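Local coordinates for protein-glutamine gamma-glutamyltransferase (PDB 6G4H) that displays transglutaminase activity in vitro, joining protein glutamine and lysine side chains, and is critical for viability of the bacterium, perhaps through a function linked to the cell wall, at residues Glu39-Gly44 against Phe242-Ala247; Trp73-Met78 against Gln118-Ala123; Ala162-Ser167 against Trp299-Pro304. One frame throughout, in Å; residues are numbered along the deposited sequence.

Contact 1 (Glu39-Gly44 against Phe242-Ala247); sequences ESMAPG and FCAHYA. With EMC (ethyl mercury ion), chain F.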
ATOM      1  N   GLU A  39      -6.634  -1.775  11.302  1.00 23.35           N
ATOM      2  CA  GLU A  39      -7.082  -2.746  10.342  1.00 27.67           C
ATOM      3  C   GLU A  39      -7.945  -2.154   9.242  1.00 30.58           C
ATOM      4  O   GLU A  39      -8.183  -2.817   8.236  1.00 28.34           O
ATOM      5  CB  GLU A  39      -7.919  -3.811  11.056  1.00 28.95           C
ATOM      6  CG  GLU A  39      -7.088  -4.832  11.731  1.00 36.45           C
ATOM      7  CD  GLU A  39      -7.957  -5.794  12.555  1.00 49.93           C
ATOM      8  OE1 GLU A  39      -9.214  -5.660  12.546  1.00 55.00           O
ATOM      9  OE2 GLU A  39      -7.373  -6.671  13.217  1.00 51.89           O
ATOM     10  N   SER A  40      -8.474  -0.963   9.488  1.00 32.63           N
ATOM     11  CA  SER A  40      -9.342  -0.278   8.557  0.50 37.07           C
ATOM     12  C   SER A  40      -8.671   1.053   8.159  1.00 40.31           C
ATOM     13  O   SER A  40      -7.810   1.592   8.868  1.00 52.92           O
ATOM     14  CB  SER A  40     -10.701  -0.061   9.243  0.50 40.75           C
ATOM     15  OG  SER A  40     -11.796  -0.302   8.376  0.50 45.22           O
ATOM     16  N   MET A  41      -9.040   1.578   7.027  1.00 37.79           N
ATOM     17  CA  MET A  41      -8.503   2.848   6.580  1.00 45.56           C
ATOM     18  C   MET A  41      -9.658   3.574   5.965  1.00 46.05           C
ATOM     19  O   MET A  41     -10.299   3.073   5.025  1.00 47.45           O
ATOM     20  CB  MET A  41      -7.424   2.686   5.503  1.00 43.39           C
ATOM     21  CG  MET A  41      -6.988   4.008   4.885  1.00 54.53           C
ATOM     22  SD  MET A  41      -5.911   3.808   3.451  1.00 62.62           S
ATOM     23  CE  MET A  41      -7.099   3.742   2.087  1.00 61.20           C
ATOM     24  N   ALA A  42      -9.933   4.734   6.517  1.00 42.65           N
ATOM     25  CA  ALA A  42     -10.606   5.773   5.783  1.00 46.22           C
ATOM     26  C   ALA A  42      -9.586   6.913   5.767  1.00 38.88           C
ATOM     27  O   ALA A  42      -8.713   6.983   6.634  1.00 34.55           O
ATOM     28  CB  ALA A  42     -11.883   6.190   6.506  1.00 49.40           C
ATOM     29  N   PRO A  43      -9.705   7.824   4.801  1.00 37.31           N
ATOM     30  CA  PRO A  43      -8.741   8.927   4.707  1.00 35.80           C
ATOM     31  C   PRO A  43      -8.505   9.700   6.011  1.00 32.55           C
ATOM     32  O   PRO A  43      -7.392  10.082   6.312  1.00 32.52           O
ATOM     33  CB  PRO A  43      -9.360   9.834   3.630  1.00 36.61           C
ATOM     34  CG  PRO A  43     -10.154   8.869   2.776  1.00 40.09           C
ATOM     35  CD  PRO A  43     -10.752   7.912   3.767  1.00 32.97           C
ATOM     36  N   GLY A  44      -9.548   9.955   6.775  1.00 30.03           N
ATOM     37  CA  GLY A  44      -9.419  10.675   8.023  1.00 29.43           C
ATOM     38  C   GLY A  44      -8.387  10.092   8.999  1.00 34.50           C
ATOM     39  O   GLY A  44      -7.742  10.834   9.773  1.00 34.47           O
ATOM     40  N   PHE A 242      -5.635  13.092  -0.809  1.00 21.25           N
ATOM     41  CA  PHE A 242      -4.284  12.678  -0.493  1.00 20.81           C
ATOM     42  C   PHE A 242      -4.111  11.157  -0.742  1.00 22.99           C
ATOM     43  O   PHE A 242      -4.935  10.526  -1.448  1.00 20.54           O
ATOM     44  CB  PHE A 242      -3.883  13.219   0.902  1.00 23.04           C
ATOM     45  CG  PHE A 242      -4.837  12.881   1.993  1.00 23.11           C
ATOM     46  CD1 PHE A 242      -4.760  11.668   2.616  1.00 22.74           C
ATOM     47  CD2 PHE A 242      -5.858  13.782   2.389  1.00 23.97           C
ATOM     48  CE1 PHE A 242      -5.651  11.347   3.616  1.00 24.48           C
ATOM     49  CE2 PHE A 242      -6.714  13.472   3.418  1.00 25.63           C
ATOM     50  CZ  PHE A 242      -6.643  12.230   4.015  1.00 24.78           C
ATOM     51  N   CYS A 243      -2.998  10.574  -0.298  1.00 19.77           N
ATOM     52  CA  CYS A 243      -2.641   9.243  -0.736  1.00 21.20           C
ATOM     53  C   CYS A 243      -3.789   8.225  -0.610  1.00 20.85           C
ATOM     54  O   CYS A 243      -3.967   7.394  -1.478  1.00 21.38           O
ATOM     55  CB  CYS A 243      -1.412   8.736   0.005  1.00 21.12           C
ATOM     56  SG  CYS A 243      -1.678   8.558   1.759  1.00 22.95           S
ATOM     57  N   ALA A 244      -4.572   8.322   0.436  1.00 22.16           N
ATOM     58  CA  ALA A 244      -5.635   7.363   0.661  1.00 25.74           C
ATOM     59  C   ALA A 244      -6.734   7.443  -0.409  1.00 24.84           C
ATOM     60  O   ALA A 244      -7.289   6.424  -0.799  1.00 21.52           O
ATOM     61  CB  ALA A 244      -6.265   7.588   2.022  1.00 27.44           C
ATOM     62  N   HIS A 245      -7.059   8.658  -0.842  1.00 21.16           N
ATOM     63  CA  HIS A 245      -8.044   8.848  -1.921  1.00 21.07           C
ATOM     64  C   HIS A 245      -7.564   8.242  -3.220  1.00 20.07           C
ATOM     65  O   HIS A 245      -8.316   7.537  -3.909  1.00 18.69           O
ATOM     66  CB  HIS A 245      -8.340  10.356  -2.164  1.00 22.47           C
ATOM     67  CG  HIS A 245      -8.893  11.050  -0.976  1.00 23.09           C
ATOM     68  ND1 HIS A 245      -8.091  11.514   0.057  1.00 22.12           N
ATOM     69  CD2 HIS A 245     -10.169  11.341  -0.633  1.00 27.75           C
ATOM     70  CE1 HIS A 245      -8.861  12.066   0.979  1.00 26.78           C
ATOM     71  NE2 HIS A 245     -10.123  11.980   0.586  1.00 26.73           N
ATOM     72  N   TYR A 246      -6.337   8.571  -3.602  1.00 19.56           N
ATOM     73  CA  TYR A 246      -5.775   8.070  -4.844  1.00 18.81           C
ATOM     74  C   TYR A 246      -5.642   6.529  -4.826  1.00 18.89           C
ATOM     75  O   TYR A 246      -6.010   5.844  -5.814  1.00 17.99           O
ATOM     76  CB  TYR A 246      -4.415   8.723  -5.170  1.00 19.20           C
ATOM     77  CG  TYR A 246      -4.578  10.186  -5.555  1.00 19.86           C
ATOM     78  CD1 TYR A 246      -4.860  10.533  -6.840  1.00 21.25           C
ATOM     79  CD2 TYR A 246      -4.514  11.198  -4.610  1.00 19.67           C
ATOM     80  CE1 TYR A 246      -5.037  11.850  -7.224  1.00 20.10           C
ATOM     81  CE2 TYR A 246      -4.707  12.528  -4.979  1.00 22.84           C
ATOM     82  CZ  TYR A 246      -4.966  12.841  -6.293  1.00 22.19           C
ATOM     83  OH  TYR A 246      -5.172  14.138  -6.672  1.00 26.33           O
ATOM     84  N   ALA A 247      -5.109   6.005  -3.728  1.00 17.35           N
ATOM     85  CA  ALA A 247      -4.928   4.555  -3.623  1.00 17.61           C
ATOM     86  C   ALA A 247      -6.288   3.819  -3.666  1.00 17.00           C
ATOM     87  O   ALA A 247      -6.443   2.829  -4.407  1.00 17.12           O
ATOM     88  CB  ALA A 247      -4.136   4.193  -2.355  1.00 17.53           C
TER
HETATM   89 HG   EMC F 505      -0.894  10.376   3.003  0.60 20.14          HG
HETATM   90  C1  EMC F 505      -1.011  12.235   4.348  0.60 53.57           C
HETATM   91  C2  EMC F 505      -0.835  11.834   5.739  0.60 52.32           C

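Contact 2 (Trp73-Met78 against Gln118-Ala123); sequences WRALTM and QPWLFA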
ATOM      1  N   TRP A  73       7.599   1.119   3.253  1.00 18.77           N
ATOM      2  CA  TRP A  73       7.583   0.261   4.425  1.00 18.64           C
ATOM      3  C   TRP A  73       6.202  -0.340   4.519  1.00 17.45           C
ATOM      4  O   TRP A  73       5.277   0.285   5.026  1.00 18.37           O
ATOM      5  CB  TRP A  73       7.869   1.072   5.690  1.00 18.32           C
ATOM      6  CG  TRP A  73       9.161   1.827   5.545  1.00 19.44           C
ATOM      7  CD1 TRP A  73       9.311   3.175   5.318  1.00 18.67           C
ATOM      8  CD2 TRP A  73      10.498   1.272   5.604  1.00 16.63           C
ATOM      9  NE1 TRP A  73      10.657   3.475   5.208  1.00 18.38           N
ATOM     10  CE2 TRP A  73      11.399   2.341   5.395  1.00 18.14           C
ATOM     11  CE3 TRP A  73      11.008  -0.005   5.833  1.00 18.89           C
ATOM     12  CZ2 TRP A  73      12.786   2.156   5.359  1.00 20.45           C
ATOM     13  CZ3 TRP A  73      12.366  -0.178   5.832  1.00 20.62           C
ATOM     14  CH2 TRP A  73      13.255   0.909   5.576  1.00 17.87           C
ATOM     15  N   ARG A  74       6.071  -1.554   4.018  1.00 18.25           N
ATOM     16  CA  ARG A  74       4.798  -2.257   4.031  1.00 18.91           C
ATOM     17  C   ARG A  74       4.435  -2.751   5.419  1.00 19.08           C
ATOM     18  O   ARG A  74       5.268  -3.297   6.142  1.00 19.38           O
ATOM     19  CB  ARG A  74       4.932  -3.409   3.054  1.00 19.79           C
ATOM     20  CG  ARG A  74       3.731  -4.245   2.803  1.00 22.23           C
ATOM     21  CD  ARG A  74       4.233  -5.239   1.770  1.00 23.50           C
ATOM     22  NE  ARG A  74       3.210  -6.115   1.344  1.00 22.99           N
ATOM     23  CZ  ARG A  74       2.548  -5.988   0.198  1.00 21.83           C
ATOM     24  NH1 ARG A  74       2.857  -5.026  -0.677  1.00 20.92           N
ATOM     25  NH2 ARG A  74       1.630  -6.894  -0.089  1.00 20.68           N
ATOM     26  N   ALA A  75       3.220  -2.451   5.832  1.00 17.37           N
ATOM     27  CA  ALA A  75       2.660  -2.929   7.082  1.00 18.64           C
ATOM     28  C   ALA A  75       1.597  -3.996   6.849  1.00 20.47           C
ATOM     29  O   ALA A  75       1.717  -5.107   7.357  1.00 20.52           O
ATOM     30  CB  ALA A  75       2.048  -1.773   7.856  1.00 18.37           C
ATOM     31  N   LEU A  76       0.518  -3.620   6.156  1.00 17.79           N
ATOM     32  CA  LEU A  76      -0.563  -4.581   5.901  1.00 19.70           C
ATOM     33  C   LEU A  76      -1.246  -4.265   4.605  1.00 18.95           C
ATOM     34  O   LEU A  76      -1.002  -3.185   4.022  1.00 17.40           O
ATOM     35  CB  LEU A  76      -1.537  -4.611   7.048  1.00 20.83           C
ATOM     36  CG  LEU A  76      -2.474  -3.392   7.205  1.00 20.04           C
ATOM     37  CD1 LEU A  76      -3.685  -3.840   7.993  1.00 25.71           C
ATOM     38  CD2 LEU A  76      -1.826  -2.264   7.922  1.00 22.02           C
ATOM     39  N   THR A  77      -2.048  -5.213   4.111  1.00 17.16           N
ATOM     40  CA  THR A  77      -2.950  -4.912   2.998  1.00 18.03           C
ATOM     41  C   THR A  77      -4.387  -4.854   3.410  1.00 19.09           C
ATOM     42  O   THR A  77      -4.823  -5.466   4.412  1.00 18.18           O
ATOM     43  CB  THR A  77      -2.837  -5.863   1.778  1.00 19.29           C
ATOM     44  OG1 THR A  77      -3.552  -7.070   2.021  1.00 21.18           O
ATOM     45  CG2 THR A  77      -1.376  -6.151   1.413  1.00 22.14           C
ATOM     46  N   MET A  78      -5.145  -4.079   2.657  1.00 18.91           N
ATOM     47  CA  MET A  78      -6.578  -3.957   2.866  0.50 18.45           C
ATOM     48  C   MET A  78      -7.302  -4.480   1.617  1.00 18.78           C
ATOM     49  O   MET A  78      -7.198  -3.880   0.558  1.00 17.82           O
ATOM     50  CB  MET A  78      -6.905  -2.521   3.167  0.50 19.56           C
ATOM     51  CG  MET A  78      -6.096  -2.029   4.387  0.50 25.10           C
ATOM     52  SD  MET A  78      -6.817  -0.563   5.114  0.50 28.97           S
ATOM     53  CE  MET A  78      -5.707  -0.309   6.531  0.50 26.72           C
ATOM     54  N   GLN A 118      -0.415  -3.672  17.628  1.00 19.68           N
ATOM     55  CA  GLN A 118      -0.871  -4.489  16.482  1.00 18.75           C
ATOM     56  C   GLN A 118       0.194  -5.538  16.198  1.00 19.54           C
ATOM     57  O   GLN A 118       1.358  -5.371  16.595  1.00 20.46           O
ATOM     58  CB  GLN A 118      -1.123  -3.618  15.271  1.00 19.08           C
ATOM     59  CG  GLN A 118      -2.318  -2.683  15.426  1.00 24.43           C
ATOM     60  CD  GLN A 118      -3.698  -3.401  15.432  1.00 25.44           C
ATOM     61  OE1 GLN A 118      -3.819  -4.638  15.384  1.00 24.11           O
ATOM     62  NE2 GLN A 118      -4.750  -2.589  15.468  1.00 27.43           N
ATOM     63  N   PRO A 119      -0.184  -6.615  15.495  1.00 18.98           N
ATOM     64  CA  PRO A 119       0.727  -7.714  15.329  1.00 18.03           C
ATOM     65  C   PRO A 119       1.477  -7.699  14.003  1.00 21.23           C
ATOM     66  O   PRO A 119       2.134  -8.658  13.637  1.00 29.07           O
ATOM     67  CB  PRO A 119      -0.183  -8.925  15.436  1.00 18.99           C
ATOM     68  CG  PRO A 119      -1.485  -8.475  14.839  1.00 19.67           C
ATOM     69  CD  PRO A 119      -1.583  -7.017  15.205  1.00 21.23           C
ATOM     70  N   TRP A 120       1.424  -6.611  13.287  1.00 20.25           N
ATOM     71  CA  TRP A 120       2.175  -6.559  12.044  1.00 20.32           C
ATOM     72  C   TRP A 120       3.513  -5.873  12.233  1.00 21.42           C
ATOM     73  O   TRP A 120       3.600  -4.902  12.973  1.00 21.70           O
ATOM     74  CB  TRP A 120       1.386  -5.968  10.895  1.00 23.14           C
ATOM     75  CG  TRP A 120       0.674  -4.759  11.163  1.00 24.59           C
ATOM     76  CD1 TRP A 120       1.193  -3.495  11.164  1.00 24.73           C
ATOM     77  CD2 TRP A 120      -0.737  -4.631  11.410  1.00 22.51           C
ATOM     78  NE1 TRP A 120       0.199  -2.592  11.427  1.00 30.33           N
ATOM     79  CE2 TRP A 120      -0.996  -3.266  11.600  1.00 23.77           C
ATOM     80  CE3 TRP A 120      -1.799  -5.549  11.526  1.00 25.79           C
ATOM     81  CZ2 TRP A 120      -2.267  -2.768  11.885  1.00 23.97           C
ATOM     82  CZ3 TRP A 120      -3.083  -5.046  11.803  1.00 24.90           C
ATOM     83  CH2 TRP A 120      -3.298  -3.677  11.978  1.00 23.51           C
ATOM     84  N   LEU A 121       4.535  -6.391  11.534  1.00 19.06           N
ATOM     85  CA  LEU A 121       5.874  -5.749  11.510  1.00 16.92           C
ATOM     86  C   LEU A 121       6.116  -5.012  10.225  1.00 19.84           C
ATOM     87  O   LEU A 121       5.662  -5.417   9.165  1.00 22.89           O
ATOM     88  CB  LEU A 121       6.999  -6.785  11.688  1.00 16.48           C
ATOM     89  CG  LEU A 121       6.889  -7.729  12.912  1.00 20.58           C
ATOM     90  CD1 LEU A 121       8.196  -8.514  13.040  1.00 21.75           C
ATOM     91  CD2 LEU A 121       6.585  -6.946  14.161  1.00 22.06           C
ATOM     92  N   PHE A 122       6.864  -3.945  10.307  1.00 16.84           N
ATOM     93  CA  PHE A 122       7.123  -3.118   9.114  1.00 15.92           C
ATOM     94  C   PHE A 122       8.350  -3.619   8.373  1.00 17.62           C
ATOM     95  O   PHE A 122       9.392  -3.907   8.983  1.00 17.44           O
ATOM     96  CB  PHE A 122       7.376  -1.685   9.542  1.00 18.58           C
ATOM     97  CG  PHE A 122       6.328  -1.137  10.441  1.00 18.33           C
ATOM     98  CD1 PHE A 122       5.019  -1.114  10.053  1.00 22.05           C
ATOM     99  CD2 PHE A 122       6.635  -0.727  11.732  1.00 20.65           C
ATOM    100  CE1 PHE A 122       4.024  -0.666  10.927  1.00 20.39           C
ATOM    101  CE2 PHE A 122       5.658  -0.249  12.591  1.00 20.96           C
ATOM    102  CZ  PHE A 122       4.349  -0.201  12.182  1.00 20.03           C
ATOM    103  N   ALA A 123       8.269  -3.659   7.051  1.00 15.88           N
ATOM    104  CA  ALA A 123       9.398  -4.082   6.244  1.00 18.58           C
ATOM    105  C   ALA A 123       9.166  -3.800   4.771  1.00 19.19           C
ATOM    106  O   ALA A 123       8.024  -3.700   4.321  1.00 17.76           O
ATOM    107  CB  ALA A 123       9.689  -5.563   6.445  1.00 18.59           C
TER
HETATM  108  O   HOH W   1       4.399  -6.338   6.928  1.00 21.70           O

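Contact 3 (Ala162-Ser167 against Trp299-Pro304); sequences ALRESS and WLSVDP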
ATOM      1  N   ALA A 162      11.251  -9.425  -5.937  1.00 20.10           N
ATOM      2  CA  ALA A 162      10.765 -10.785  -5.905  1.00 19.73           C
ATOM      3  C   ALA A 162       9.564 -10.955  -6.811  1.00 21.55           C
ATOM      4  O   ALA A 162       8.708 -10.045  -6.933  1.00 19.56           O
ATOM      5  CB  ALA A 162      10.386 -11.163  -4.492  1.00 22.00           C
ATOM      6  N   LEU A 163       9.453 -12.157  -7.374  1.00 20.88           N
ATOM      7  CA  LEU A 163       8.285 -12.542  -8.156  1.00 21.01           C
ATOM      8  C   LEU A 163       7.191 -13.035  -7.204  1.00 19.33           C
ATOM      9  O   LEU A 163       7.418 -13.904  -6.410  1.00 23.17           O
ATOM     10  CB  LEU A 163       8.664 -13.605  -9.185  1.00 23.44           C
ATOM     11  CG  LEU A 163       7.548 -14.118 -10.101  1.00 26.26           C
ATOM     12  CD1 LEU A 163       7.002 -13.022 -10.974  1.00 29.62           C
ATOM     13  CD2 LEU A 163       8.152 -15.233 -10.948  1.00 30.14           C
ATOM     14  N   ARG A 164       6.048 -12.377  -7.209  1.00 18.80           N
ATOM     15  CA  ARG A 164       4.998 -12.681  -6.249  1.00 20.60           C
ATOM     16  C   ARG A 164       3.763 -13.321  -6.926  1.00 21.72           C
ATOM     17  O   ARG A 164       3.062 -12.654  -7.685  1.00 19.30           O
ATOM     18  CB  ARG A 164       4.564 -11.383  -5.563  1.00 20.32           C
ATOM     19  CG  ARG A 164       5.684 -10.781  -4.706  1.00 20.12           C
ATOM     20  CD  ARG A 164       5.131  -9.672  -3.853  1.00 24.47           C
ATOM     21  NE  ARG A 164       4.865  -8.449  -4.624  1.00 22.57           N
ATOM     22  CZ  ARG A 164       3.925  -7.592  -4.298  1.00 23.62           C
ATOM     23  NH1 ARG A 164       3.154  -7.856  -3.235  1.00 27.65           N
ATOM     24  NH2 ARG A 164       3.761  -6.473  -5.019  1.00 26.07           N
ATOM     25  N   GLU A 165       3.515 -14.576  -6.605  1.00 20.23           N
ATOM     26  CA  GLU A 165       2.375 -15.296  -7.128  1.00 20.70           C
ATOM     27  C   GLU A 165       2.188 -15.308  -8.645  1.00 20.76           C
ATOM     28  O   GLU A 165       1.127 -14.965  -9.140  1.00 20.43           O
ATOM     29  CB  GLU A 165       1.083 -14.860  -6.419  1.00 22.56           C
ATOM     30  CG  GLU A 165       0.939 -15.446  -5.023  1.00 22.93           C
ATOM     31  CD  GLU A 165      -0.414 -15.187  -4.389  1.00 23.71           C
ATOM     32  OE1 GLU A 165      -0.823 -14.015  -4.316  1.00 21.98           O
ATOM     33  OE2 GLU A 165      -1.062 -16.159  -3.953  1.00 22.67           O
ATOM     34  N   SER A 166       3.212 -15.716  -9.384  1.00 21.63           N
ATOM     35  CA  SER A 166       3.030 -15.884 -10.826  1.00 22.59           C
ATOM     36  C   SER A 166       1.817 -16.790 -11.106  1.00 22.93           C
ATOM     37  O   SER A 166       1.116 -16.570 -12.061  1.00 24.17           O
ATOM     38  CB  SER A 166       4.262 -16.446 -11.543  1.00 27.47           C
ATOM     39  OG  SER A 166       4.745 -17.567 -10.868  1.00 33.49           O
ATOM     40  N   SER A 167       1.578 -17.765 -10.241  1.00 21.71           N
ATOM     41  CA  SER A 167       0.260 -18.397 -10.066  1.00 26.52           C
ATOM     42  C   SER A 167      -0.269 -17.981  -8.700  1.00 24.16           C
ATOM     43  O   SER A 167       0.508 -17.905  -7.736  1.00 22.76           O
ATOM     44  CB  SER A 167       0.413 -19.928 -10.046  1.00 29.49           C
ATOM     45  OG  SER A 167       0.837 -20.319 -11.322  1.00 34.43           O
ATOM     46  N   TRP A 299       2.020 -10.094  -8.718  1.00 19.22           N
ATOM     47  CA  TRP A 299       1.642  -8.818  -8.115  1.00 18.01           C
ATOM     48  C   TRP A 299       2.688  -7.755  -8.435  1.00 19.70           C
ATOM     49  O   TRP A 299       3.895  -7.999  -8.297  1.00 20.32           O
ATOM     50  CB  TRP A 299       1.534  -8.921  -6.594  1.00 17.95           C
ATOM     51  CG  TRP A 299       0.372  -9.734  -6.144  1.00 16.47           C
ATOM     52  CD1 TRP A 299       0.366 -11.044  -5.765  1.00 16.59           C
ATOM     53  CD2 TRP A 299      -0.950  -9.264  -5.992  1.00 15.98           C
ATOM     54  NE1 TRP A 299      -0.894 -11.416  -5.372  1.00 17.23           N
ATOM     55  CE2 TRP A 299      -1.728 -10.342  -5.497  1.00 16.75           C
ATOM     56  CE3 TRP A 299      -1.548  -8.033  -6.185  1.00 16.46           C
ATOM     57  CZ2 TRP A 299      -3.086 -10.228  -5.253  1.00 16.42           C
ATOM     58  CZ3 TRP A 299      -2.900  -7.902  -5.899  1.00 14.94           C
ATOM     59  CH2 TRP A 299      -3.654  -9.028  -5.448  1.00 17.47           C
ATOM     60  N   LEU A 300       2.202  -6.590  -8.854  1.00 19.98           N
ATOM     61  CA  LEU A 300       3.027  -5.421  -9.122  1.00 20.00           C
ATOM     62  C   LEU A 300       2.469  -4.248  -8.328  1.00 20.90           C
ATOM     63  O   LEU A 300       1.264  -4.028  -8.285  1.00 19.22           O
ATOM     64  CB  LEU A 300       3.039  -5.105 -10.629  1.00 23.60           C
ATOM     65  CG  LEU A 300       3.710  -6.165 -11.523  1.00 24.56           C
ATOM     66  CD1 LEU A 300       3.583  -5.791 -12.983  1.00 29.63           C
ATOM     67  CD2 LEU A 300       5.171  -6.318 -11.173  1.00 27.45           C
ATOM     68  N   SER A 301       3.370  -3.522  -7.666  1.00 19.52           N
ATOM     69  CA  SER A 301       3.039  -2.377  -6.869  1.00 21.94           C
ATOM     70  C   SER A 301       3.057  -1.103  -7.677  1.00 22.23           C
ATOM     71  O   SER A 301       3.886  -0.926  -8.567  1.00 23.11           O
ATOM     72  CB  SER A 301       4.089  -2.273  -5.723  1.00 28.20           C
ATOM     73  OG  SER A 301       3.836  -3.287  -4.751  1.00 32.78           O
ATOM     74  N   VAL A 302       2.192  -0.174  -7.318  1.00 20.85           N
ATOM     75  CA  VAL A 302       2.093   1.093  -8.016  1.00 21.35           C
ATOM     76  C   VAL A 302       1.617   2.150  -7.035  1.00 21.75           C
ATOM     77  O   VAL A 302       0.766   1.874  -6.157  1.00 19.27           O
ATOM     78  CB  VAL A 302       1.181   0.954  -9.264  1.00 24.37           C
ATOM     79  CG1 VAL A 302      -0.206   0.515  -8.884  1.00 25.12           C
ATOM     80  CG2 VAL A 302       1.087   2.228 -10.042  1.00 25.77           C
ATOM     81  N   ASP A 303       2.153   3.378  -7.165  1.00 19.55           N
ATOM     82  CA  ASP A 303       1.722   4.473  -6.301  1.00 19.82           C
ATOM     83  C   ASP A 303       1.142   5.629  -7.082  1.00 21.61           C
ATOM     84  O   ASP A 303       1.904   6.421  -7.669  1.00 19.87           O
ATOM     85  CB  ASP A 303       2.898   4.919  -5.454  1.00 19.48           C
ATOM     86  CG  ASP A 303       2.512   5.898  -4.386  1.00 20.69           C
ATOM     87  OD1 ASP A 303       1.344   6.356  -4.379  1.00 23.56           O
ATOM     88  OD2 ASP A 303       3.398   6.204  -3.516  1.00 23.61           O
ATOM     89  N   PRO A 304      -0.196   5.735  -7.117  1.00 21.60           N
ATOM     90  CA  PRO A 304      -0.777   6.795  -7.950  1.00 20.91           C
ATOM     91  C   PRO A 304      -0.447   8.217  -7.462  1.00 22.96           C
ATOM     92  O   PRO A 304      -0.556   9.189  -8.247  1.00 22.74           O
ATOM     93  CB  PRO A 304      -2.286   6.534  -7.866  1.00 21.07           C
ATOM     94  CG  PRO A 304      -2.479   5.774  -6.568  1.00 20.70           C
ATOM     95  CD  PRO A 304      -1.229   4.942  -6.414  1.00 22.08           C
TER
HETATM   96  O   HOH W   2       5.435 -10.093  -9.086  1.00 18.25           O
HETATM   97  O   HOH W   3       5.767  -6.422  -6.829  1.00 38.19           O

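Contact 1 (Glu39-Gly44 against Phe242-Ala247)
Pro43 is the bump of this contact, and its pyrrolidine ring enters a hollow lined by Phe242, Ala244 and His245 at the start of helix 243-256. Its CB does most of the touching, lying 3.5 Å from CE1 of His245 and 3.6 Å from CZ of Phe242. Beside it, Pro43 CG rides over one face of the imidazole in a CH-pi contact, 4.0 Å from the ring centroid. CE1 of His245 in turn stands over one face of Phe242 toward its rim. Phe242 holds its ring between backbone N and carbonyl carbon (chi1 53°), which brings the ring edge to the backbone of Pro43, whose O sits near the ring plane 3.2 Å from CZ. The methyl of Ala244 forms the floor, 3.9 Å from Pro43 CA, and Met41, with a bend at chi3 (90°), sets its CE on that same methyl at 3.9 Å. One turn of helix is thus seated against segment 39-44 without a hydrogen bond between them. Cys243, by similarity the nucleophile, takes no part in the packing; its SG binds mercury atom HG of ethyl mercury at 2.3 Å. A cysteine beginning a helix is the arrangement of the transglutaminase core, here within the periplasmic domain that holds the activity. Ile46 of helix 43-50 touches both Met41 and Cys243, and strand 286-294 supplies Ala288 against Met41 and His287 beside the cysteine.

Contact 2 (Trp73-Met78 against Gln118-Ala123)
The carbonyl oxygen of Arg74 is approached by two groups: Ala123 N gives it a 3.2 Å hydrogen bond, and the CA-H of Phe122 a weaker contact. In return Arg74 N donates to Ala123 O at 2.9 Å, a more bent bond (130°) that completes an antiparallel hydrogen-bonded pair. Beyond it the strands part, and a water lies 2.7 Å from Leu121 O and 3.0 Å from Ala75 O, with more acceptors around it than protons to give. There strand 72-81 forms a classic beta bulge with its other neighbour, strand 261-273, Ala75 and Leu76 both facing Ala265. Side chains pack alongside: Ala75 CB lies at the edge of the Phe122 ring and 3.8 Å from Trp120 CD1, while Leu76 lays both methyls over one face of the indole, CD1 standing 4.1 Å from its six-membered ring centroid. Trp120 CG sits between backbone N and carbonyl carbon (chi1 47°), turning that face to Leu76 and the opposite one to Gln118 CB. Extended Arg74 carries its guanidinium to a salt bridge with Glu291 and a hydrogen bond to Asp139 O. Both segments belong to the TgpA N-terminal region; strand 72-81 runs between strands 120-124 and 261-273, with 107-113 and 152-158 packing against Leu121 and Ala123.

Contact 3 (Ala162-Ser167 against Trp299-Pro304)
Glu165 OE1 accepts a 2.8 Å hydrogen bond from Trp299 NE1 through its anti lone pair. The carboxylate lies nearly coplanar with the indole (16°), so the donor is met at the ring edge, and Asp169 N holds the other oxygen, OE2, which should fix the group's rotation. Next to this bond Trp299 N donates to Arg164 O at 3.0 Å. Two waters extend the link: one joins Arg164 N to Trp299 O, donating to the latter at 2.7 Å, and the second bridges Arg164 NH2 to the same carbonyl, which thus receives two donors. Bent at chi3 (-75°), the arginine brings one face of its guanidinium to Trp299 CB, which lies over the centre of the group, 3.6 Å from CZ. NH1 forms salt bridges with Glu291 and Asp125, and these acids probably stabilise its charge. Just past the strand, Asp303, an active-site residue by similarity, is hydrogen-bonded through OD2 to His287 NE2, an arrangement consistent with the Cys-His-Asp triad of transglutaminases. In the fold, strand 163-164 pairs with strand 100-101, strand 298-302 with strand 286-294, and Trp293 of the latter meets the Trp299 ring edge-to-face.

From the N terminus the chain lays down 39-44, whose partner at 242-247 arrives only after nearly two hundred residues, so contact 1 closes a very long loop. Contact 2 opens and closes within that loop, joining 73-78 to 118-123 across about forty residues that contain strands but no helix. Contact 3 opens after it, at 162-167, and closes at 299-304, beyond the end of contact 1, so those two loops cross. Contacts 1 and 3 each tie the TgpA N-terminal region to the transglutaminase-like region, whereas contact 2 is internal to the former. Glu39 meets the Trp120 ring between contacts 1 and 2; Pro304 packs on Tyr246; Arg74 and Arg164 come close, sharing Glu291.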